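Esterase TesA (Pseudomonas aeruginosa, PDB 4JGG) hydrolyses carboxylic esters as a secreted serine esterase of the GDSL family, preferring Tween detergents and short-chain p-nitrophenyl esters, with low thioesterase activity towards palmitoyl-coenzyme A. Local coordinates at residues Met114-Arg119 with Ala153-Ala158. Sequence-based numbering, arbitrary orientation.
Sequences MAQKAR and AQEKTA
OE1 of Glu155 approaches the guanidinium of Arg119 obliquely, over neither its face nor its edge, and the carboxylate and guanidinium planes stand 60° apart. This oxygen lies 3.3 Å from NH1 of Arg119 but sits off the guanidinium plane, where no N-H is aimed, and the attraction of this salt bridge is electrostatic. The arginine crosses the glutamate at about a right angle. Glu155 reaches it by bending at chi2 (-59°), which also brings OE1 to 4.0 Å from CB of Gln116. Deeper in, toward the sheet, the contact turns apolar. The methyl of Ala115 points at the other segment and touches CB of Glu155 at 3.9 Å and CG2 of Thr157 at 3.7 Å, while OG1 of Thr157 donates a hydrogen bond to O of Ala158, 2.7 Å away. Between Glu155 and Thr157, Lys156 takes a positive phi in a Schellman motif that turns the chain out of helix 138-155. Helices 104-121 and 138-155 meet at the surface of the alpha/beta/alpha fold, away from the probable active-site residues; Glu155 also packs on Ala112 of helix 104-121, and Thr157 leads into edge strand 158-160 and packs on Val125 and Leu127 of strand 124-128.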
loop_
_atom_site.group_PDB
_atom_site.type_symbol
_atom_site.label_atom_id
_atom_site.label_comp_id
_atom_site.label_asym_id
_atom_site.label_seq_id
_atom_site.Cartn_x
_atom_site.Cartn_y
_atom_site.Cartn_z
ATOM N N MET A 114 7.024 11.313 0.718
ATOM C CA MET A 114 6.129 10.733 1.728
ATOM C C MET A 114 6.911 9.930 2.752
ATOM O O MET A 114 6.643 10.024 3.939
ATOM C CB MET A 114 5.070 9.804 1.102
ATOM C CG MET A 114 3.955 10.474 0.294
ATOM S SD MET A 114 2.665 9.281 -0.186
ATOM C CE MET A 114 1.876 8.952 1.390
ATOM N N ALA A 115 7.846 9.105 2.282
ATOM C CA ALA A 115 8.618 8.233 3.166
ATOM C C ALA A 115 9.549 9.065 4.025
ATOM O O ALA A 115 9.779 8.755 5.192
ATOM C CB ALA A 115 9.403 7.197 2.371
ATOM N N GLN A 116 10.074 10.132 3.440
ATOM C CA GLN A 116 10.897 11.084 4.175
ATOM C C GLN A 116 10.109 11.726 5.307
ATOM O O GLN A 116 10.588 11.810 6.438
ATOM C CB GLN A 116 11.431 12.161 3.224
ATOM C CG GLN A 116 12.431 13.116 3.845
ATOM C CD GLN A 116 11.772 14.319 4.484
ATOM O OE1 GLN A 116 10.690 14.737 4.074
ATOM N NE2 GLN A 116 12.424 14.887 5.496
ATOM N N LYS A 117 8.894 12.174 5.003
ATOM C CA LYS A 117 8.098 12.914 5.976
ATOM C C LYS A 117 7.626 12.008 7.110
ATOM O O LYS A 117 7.591 12.423 8.269
ATOM C CB LYS A 117 6.902 13.580 5.300
ATOM C CG LYS A 117 7.235 14.831 4.506
ATOM C CD LYS A 117 5.975 15.383 3.861
ATOM C CE LYS A 117 6.258 16.554 2.919
ATOM N NZ LYS A 117 6.770 17.748 3.634
ATOM N N ALA A 118 7.259 10.776 6.773
ATOM C CA ALA A 118 6.868 9.797 7.790
ATOM C C ALA A 118 8.030 9.454 8.719
ATOM O O ALA A 118 7.881 9.446 9.946
ATOM C CB ALA A 118 6.314 8.544 7.141
ATOM N N ARG A 119 9.186 9.162 8.131
ATOM C CA ARG A 119 10.397 8.911 8.903
ATOM C C ARG A 119 10.729 10.123 9.778
ATOM O O ARG A 119 11.172 9.971 10.914
ATOM C CB ARG A 119 11.567 8.604 7.964
ATOM C CG ARG A 119 12.924 8.563 8.643
ATOM C CD ARG A 119 14.039 8.623 7.607
ATOM N NE ARG A 119 14.259 9.983 7.103
ATOM C CZ ARG A 119 14.994 10.265 6.032
ATOM N NH1 ARG A 119 15.559 9.285 5.340
ATOM N NH2 ARG A 119 15.156 11.522 5.640
ATOM N N ALA A 153 15.102 2.014 -1.545
ATOM C CA ALA A 153 16.551 2.156 -1.512
ATOM C C ALA A 153 16.934 3.528 -0.991
ATOM O O ALA A 153 17.728 3.656 -0.057
ATOM C CB ALA A 153 17.132 1.951 -2.908
ATOM N N GLN A 154 16.357 4.550 -1.611
ATOM C CA GLN A 154 16.703 5.934 -1.328
ATOM C C GLN A 154 16.354 6.362 0.090
ATOM O O GLN A 154 17.134 7.065 0.739
ATOM C CB GLN A 154 16.002 6.848 -2.337
ATOM C CG GLN A 154 16.269 8.329 -2.163
ATOM C CD GLN A 154 15.519 9.138 -3.199
ATOM O OE1 GLN A 154 14.862 8.572 -4.068
ATOM N NE2 GLN A 154 15.613 10.462 -3.117
ATOM N N GLU A 155 15.178 5.954 0.564
ATOM C CA GLU A 155 14.688 6.418 1.860
ATOM C C GLU A 155 14.833 5.380 2.973
ATOM O O GLU A 155 14.350 5.591 4.089
ATOM C CB GLU A 155 13.232 6.892 1.765
ATOM C CG GLU A 155 12.996 8.081 0.818
ATOM C CD GLU A 155 13.805 9.311 1.198
ATOM O OE1 GLU A 155 14.239 9.403 2.371
ATOM O OE2 GLU A 155 14.001 10.190 0.326
ATOM N N LYS A 156 15.499 4.270 2.671
ATOM C CA LYS A 156 15.689 3.179 3.631
ATOM C C LYS A 156 14.377 2.680 4.224
ATOM O O LYS A 156 14.256 2.574 5.439
ATOM C CB LYS A 156 16.585 3.610 4.794
ATOM C CG LYS A 156 17.636 4.632 4.456
ATOM N N THR A 157 13.394 2.376 3.386
ATOM C CA THR A 157 12.124 1.880 3.899
ATOM C C THR A 157 12.062 0.369 3.766
ATOM O O THR A 157 12.893 -0.245 3.088
ATOM C CB THR A 157 10.919 2.480 3.146
ATOM O OG1 THR A 157 10.668 1.724 1.957
ATOM C CG2 THR A 157 11.175 3.927 2.771
ATOM N N ALA A 158 11.076 -0.243 4.414
ATOM C CA ALA A 158 10.781 -1.637 4.127
ATOM C C ALA A 158 9.924 -1.668 2.872
ATOM O O ALA A 158 9.374 -0.637 2.452
ATOM C CB ALA A 158 10.072 -2.320 5.320
#